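Local structure of oxidoreductase YdhF (Escherichia coli, 1OG6) at residues R205-S210 with Q256-I261. The protein binds NADPH and probably acts as an oxidoreductase of the aldo/keto reductase family. Residues are numbered along the deposited sequence; the frame is centred on the assembly and turned at random.
Sequences RPMAWS and QPLPII. With NAP (NADP nicotinamide-adenine-dinucleotide phosphate), chain F.
Ile260 lays its CD1 methyl against Met207 CB at 4.0 Å and, a little farther off, against Trp209 CB. Ile260 CG1 stands anti to the carbonyl carbon (chi1 -50°), which turns this branch back over Ala208 O, while Ile260 CG2 leads off to the cofactor, 3.9 Å from C4D of the NADP ribose. Alongside it, the backbones run as two parallel strands: Leu258 N donates to Pro206 O, Ala208 N to Leu258 O, and Ile260 N to Ala208 O. The middle bond measures 3.2 Å from Ala208 N to Leu258 O. Met207 and Leu258 share the sheet face that looks toward Val18, Arg16 and Ile7; Ala208 and Pro259 take the other, where helix 242-251 packs on Pro259. Just before the strand, Pro257 CB meets Ala208 CB, and the same helix reaches Pro257 through Val250. These are neighbouring strands of the aldo-keto reductase TIM barrel, linked through a long helical excursion, with strand 13-20 beyond 258-261 and strand 179-182 beyond 207-209. At their C-terminal ends lies the cofactor. Trp209, with CG wedged between backbone N and carbonyl carbon (chi1 57°), spreads its indole against the nicotinamide, whose C3N lies over the ring centre, 3.7 Å above the indole plane; NE1 is hydrogen-bonded to Asn159 OD1. A leucine here would probably leave the nicotinamide without its flat support and Asn159 without that N-H. Next along, Ser210 OG lies 2.9 Å from O1N of NADP and also within reach of O5D on the nicotinamide-side phosphate. At the opposite end, the Arg205 guanidinium and the Gln256 amide stack with planes 23° apart, Gln256 OE1 over the rim of one guanidinium face.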
ATOM      1  N   ARG C 205      -1.304  15.215  12.972  1.00 22.50           N
ATOM      2  CA  ARG C 205      -0.041  15.917  12.749  1.00 22.16           C
ATOM      3  C   ARG C 205       1.153  15.102  13.189  1.00 20.80           C
ATOM      4  O   ARG C 205       1.296  14.808  14.375  1.00 19.64           O
ATOM      5  CB  ARG C 205      -0.018  17.249  13.503  1.00 23.91           C
ATOM      6  CG  ARG C 205      -0.356  18.476  12.665  1.00 25.17           C
ATOM      7  CD  ARG C 205      -1.853  18.695  12.487  1.00 26.08           C
ATOM      8  NE  ARG C 205      -2.325  18.328  11.154  1.00 28.73           N
ATOM      9  CZ  ARG C 205      -3.424  18.826  10.594  1.00 29.08           C
ATOM     10  NH1 ARG C 205      -4.155  19.714  11.254  1.00 30.09           N
ATOM     11  NH2 ARG C 205      -3.798  18.431   9.381  1.00 27.00           N
ATOM     12  N   PRO C 206       2.042  14.752  12.240  1.00 20.56           N
ATOM     13  CA  PRO C 206       3.258  13.964  12.460  1.00 20.30           C
ATOM     14  C   PRO C 206       4.419  14.773  12.990  1.00 19.58           C
ATOM     15  O   PRO C 206       4.771  15.780  12.401  1.00 20.44           O
ATOM     16  CB  PRO C 206       3.566  13.434  11.073  1.00 19.14           C
ATOM     17  CG  PRO C 206       3.232  14.597  10.238  1.00 17.85           C
ATOM     18  CD  PRO C 206       1.885  15.025  10.800  1.00 19.71           C
ATOM     19  N   MET C 207       5.003  14.338  14.098  1.00 19.93           N
ATOM     20  CA  MET C 207       6.168  15.009  14.664  1.00 21.69           C
ATOM     21  C   MET C 207       7.303  14.505  13.788  1.00 23.83           C
ATOM     22  O   MET C 207       7.471  13.305  13.629  1.00 25.40           O
ATOM     23  CB  MET C 207       6.354  14.578  16.116  1.00 21.19           C
ATOM     24  CG  MET C 207       5.182  14.997  16.988  1.00 21.21           C
ATOM     25  SD  MET C 207       5.115  14.261  18.617  1.00 21.60           S
ATOM     26  CE  MET C 207       6.533  15.013  19.399  1.00 20.84           C
ATOM     27  N   ALA C 208       8.072  15.407  13.199  1.00 25.74           N
ATOM     28  CA  ALA C 208       9.134  14.985  12.296  1.00 27.70           C
ATOM     29  C   ALA C 208      10.501  14.960  12.936  1.00 29.60           C
ATOM     30  O   ALA C 208      10.970  15.974  13.435  1.00 30.73           O
ATOM     31  CB  ALA C 208       9.151  15.888  11.079  1.00 26.91           C
ATOM     32  N   TRP C 209      11.158  13.807  12.915  1.00 31.89           N
ATOM     33  CA  TRP C 209      12.475  13.738  13.514  1.00 34.23           C
ATOM     34  C   TRP C 209      13.632  13.753  12.538  1.00 36.75           C
ATOM     35  O   TRP C 209      13.487  13.412  11.366  1.00 36.51           O
ATOM     36  CB  TRP C 209      12.606  12.537  14.458  1.00 32.87           C
ATOM     37  CG  TRP C 209      12.340  11.156  13.909  1.00 31.58           C
ATOM     38  CD1 TRP C 209      11.158  10.462  13.965  1.00 30.88           C
ATOM     39  CD2 TRP C 209      13.312  10.240  13.380  1.00 30.97           C
ATOM     40  NE1 TRP C 209      11.340   9.172  13.523  1.00 30.34           N
ATOM     41  CE2 TRP C 209      12.652   9.009  13.158  1.00 31.80           C
ATOM     42  CE3 TRP C 209      14.679  10.339  13.078  1.00 30.15           C
ATOM     43  CZ2 TRP C 209      13.318   7.882  12.647  1.00 31.55           C
ATOM     44  CZ3 TRP C 209      15.339   9.221  12.571  1.00 29.51           C
ATOM     45  CH2 TRP C 209      14.657   8.010  12.362  1.00 30.38           C
ATOM     46  N   SER C 210      14.780  14.180  13.053  1.00 39.64           N
ATOM     47  CA  SER C 210      16.019  14.286  12.296  1.00 42.02           C
ATOM     48  C   SER C 210      15.861  15.076  10.999  1.00 43.37           C
ATOM     49  O   SER C 210      16.300  14.630   9.934  1.00 44.02           O
ATOM     50  CB  SER C 210      16.577  12.890  12.008  1.00 42.41           C
ATOM     51  OG  SER C 210      16.966  12.249  13.211  1.00 41.48           O
ATOM     52  N   GLN C 256       1.373  19.022   7.581  1.00 24.49           N
ATOM     53  CA  GLN C 256       1.771  19.938   8.655  1.00 23.21           C
ATOM     54  C   GLN C 256       2.554  19.346   9.814  1.00 21.99           C
ATOM     55  O   GLN C 256       2.036  19.251  10.920  1.00 22.01           O
ATOM     56  CB  GLN C 256       0.544  20.637   9.222  1.00 24.44           C
ATOM     57  CG  GLN C 256      -0.141  21.566   8.252  1.00 28.96           C
ATOM     58  CD  GLN C 256      -1.503  22.013   8.757  1.00 31.52           C
ATOM     59  OE1 GLN C 256      -1.644  22.403   9.921  1.00 33.45           O
ATOM     60  NE2 GLN C 256      -2.513  21.966   7.882  1.00 30.98           N
ATOM     61  N   PRO C 257       3.820  18.957   9.579  1.00 20.37           N
ATOM     62  CA  PRO C 257       4.657  18.379  10.632  1.00 20.21           C
ATOM     63  C   PRO C 257       5.144  19.345  11.721  1.00 20.60           C
ATOM     64  O   PRO C 257       5.246  20.549  11.490  1.00 21.24           O
ATOM     65  CB  PRO C 257       5.814  17.764   9.841  1.00 19.84           C
ATOM     66  CG  PRO C 257       5.871  18.583   8.616  1.00 17.60           C
ATOM     67  CD  PRO C 257       4.437  18.748   8.259  1.00 17.41           C
ATOM     68  N   LEU C 258       5.424  18.804  12.911  1.00 20.36           N
ATOM     69  CA  LEU C 258       5.940  19.586  14.043  1.00 20.25           C
ATOM     70  C   LEU C 258       7.408  19.214  14.150  1.00 20.20           C
ATOM     71  O   LEU C 258       7.742  18.205  14.767  1.00 20.53           O
ATOM     72  CB  LEU C 258       5.277  19.202  15.374  1.00 18.86           C
ATOM     73  CG  LEU C 258       3.811  18.794  15.499  1.00 19.12           C
ATOM     74  CD1 LEU C 258       3.447  18.927  16.948  1.00 18.27           C
ATOM     75  CD2 LEU C 258       2.893  19.648  14.650  1.00 18.23           C
ATOM     76  N   PRO C 259       8.305  20.020  13.556  1.00 20.24           N
ATOM     77  CA  PRO C 259       9.741  19.733  13.601  1.00 19.18           C
ATOM     78  C   PRO C 259      10.337  19.642  14.999  1.00 18.44           C
ATOM     79  O   PRO C 259      10.116  20.509  15.829  1.00 17.82           O
ATOM     80  CB  PRO C 259      10.343  20.859  12.766  1.00 17.46           C
ATOM     81  CG  PRO C 259       9.389  21.959  12.956  1.00 19.59           C
ATOM     82  CD  PRO C 259       8.050  21.293  12.867  1.00 18.78           C
ATOM     83  N   ILE C 260      11.088  18.572  15.246  1.00 19.41           N
ATOM     84  CA  ILE C 260      11.722  18.353  16.541  1.00 20.64           C
ATOM     85  C   ILE C 260      13.174  18.816  16.508  1.00 21.68           C
ATOM     86  O   ILE C 260      13.993  18.331  15.723  1.00 21.50           O
ATOM     87  CB  ILE C 260      11.696  16.856  16.957  1.00 20.14           C
ATOM     88  CG1 ILE C 260      10.285  16.286  16.827  1.00 19.77           C
ATOM     89  CG2 ILE C 260      12.142  16.719  18.396  1.00 17.53           C
ATOM     90  CD1 ILE C 260      10.191  14.820  17.174  1.00 20.31           C
ATOM     91  N   ILE C 261      13.479  19.765  17.376  1.00 22.51           N
ATOM     92  CA  ILE C 261      14.812  20.318  17.467  1.00 23.96           C
ATOM     93  C   ILE C 261      15.655  19.392  18.342  1.00 25.64           C
ATOM     94  O   ILE C 261      15.217  18.967  19.407  1.00 26.27           O
ATOM     95  CB  ILE C 261      14.744  21.751  18.048  1.00 22.86           C
ATOM     96  CG1 ILE C 261      13.753  22.582  17.226  1.00 22.81           C
ATOM     97  CG2 ILE C 261      16.109  22.405  18.001  1.00 23.18           C
ATOM     98  CD1 ILE C 261      13.510  23.981  17.727  1.00 21.95           C
TER
HETATM   99  PA  NAP F1299      18.312  16.678  14.026  1.00 65.10           P
HETATM  100  O1A NAP F1299      18.693  16.248  12.738  0.62 64.24           O
HETATM  101  O2A NAP F1299      17.334  17.792  14.337  0.65 64.98           O
HETATM  102  O5B NAP F1299      19.619  17.057  14.876  1.00 64.28           O
HETATM  103  C5B NAP F1299      20.611  17.885  14.232  1.00 64.53           C
HETATM  104  C4B NAP F1299      21.955  17.500  14.940  0.78 63.66           C
HETATM  105  O4B NAP F1299      22.941  18.342  14.226  0.99 64.03           O
HETATM  106  C3B NAP F1299      22.078  17.956  16.417  0.60 63.31           C
HETATM  107  O3B NAP F1299      22.705  16.875  17.096  1.00 61.10           O
HETATM  108  C2B NAP F1299      22.954  19.194  16.436  0.90 63.55           C
HETATM  109  O2B NAP F1299      23.944  19.178  17.462  0.32 64.46           O
HETATM  110  C1B NAP F1299      23.641  19.242  15.039  1.00 63.65           C
HETATM  111  N9A NAP F1299      23.569  20.587  14.490  0.87 63.23           N
HETATM  112  C8A NAP F1299      22.543  21.514  14.460  1.00 63.22           C
HETATM  113  N7A NAP F1299      22.852  22.650  13.864  0.62 63.21           N
HETATM  114  C5A NAP F1299      24.171  22.450  13.477  1.00 62.95           C
HETATM  115  C6A NAP F1299      25.052  23.309  12.795  0.75 63.05           C
HETATM  116  N6A NAP F1299      24.794  24.556  12.356  0.65 63.07           N
HETATM  117  N1A NAP F1299      26.348  22.824  12.538  0.84 63.50           N
HETATM  118  N3A NAP F1299      25.886  20.670  13.623  1.00 62.63           N
HETATM  119  C4A NAP F1299      24.615  21.171  13.865  0.08 63.07           C
HETATM  120  O3  NAP F1299      17.726  15.427  14.810  0.77 64.09           O
HETATM  121  PN  NAP F1299      18.385  14.397  15.803  1.00 63.03           P
HETATM  122  O1N NAP F1299      18.657  13.006  15.425  0.51 63.25           O
HETATM  123  O2N NAP F1299      18.238  14.850  17.221  0.87 62.48           O
HETATM  124  O5D NAP F1299      16.895  13.759  15.885  0.20 62.07           O
HETATM  125  C5D NAP F1299      15.656  14.563  16.004  1.00 60.15           C
HETATM  126  C4D NAP F1299      14.898  14.247  17.283  0.86 59.72           C
HETATM  127  O4D NAP F1299      13.876  13.231  17.104  0.38 59.19           O
HETATM  128  C3D NAP F1299      15.729  13.810  18.544  1.00 59.64           C
HETATM  129  O3D NAP F1299      16.005  14.916  19.410  0.60 60.33           O
HETATM  130  O2D NAP F1299      14.236  13.101  20.409  1.00 58.46           O
HETATM  131  C1D NAP F1299      13.910  12.258  18.194  1.00 58.72           C
HETATM  132  N1N NAP F1299      14.130  10.881  17.611  0.62 57.85           N
HETATM  133  C2N NAP F1299      13.050   9.982  17.410  1.00 57.16           C
HETATM  134  C3N NAP F1299      13.314   8.712  16.896  0.81 57.37           C
HETATM  135  C7N NAP F1299      12.143   7.744  16.680  0.35 57.19           C
HETATM  136  O7N NAP F1299      12.422   6.659  16.239  1.00 57.01           O
HETATM  137  N7N NAP F1299      10.914   8.085  16.961  1.00 56.79           N
HETATM  138  C4N NAP F1299      14.680   8.288  16.564  1.00 57.29           C
HETATM  139  C5N NAP F1299      15.739   9.219  16.776  0.56 57.44           C
HETATM  140  C6N NAP F1299      15.490  10.522  17.300  0.76 57.27           C
HETATM  141  P2B NAP F1299      24.405  20.486  18.296  1.00 65.03           P
HETATM  142  O1X NAP F1299      23.597  21.287  19.311  0.58 64.55           O
HETATM  143  O2X NAP F1299      25.915  20.497  18.343  1.00 64.90           O
HETATM  144  O3X NAP F1299      24.304  19.464  19.407  0.91 65.47           O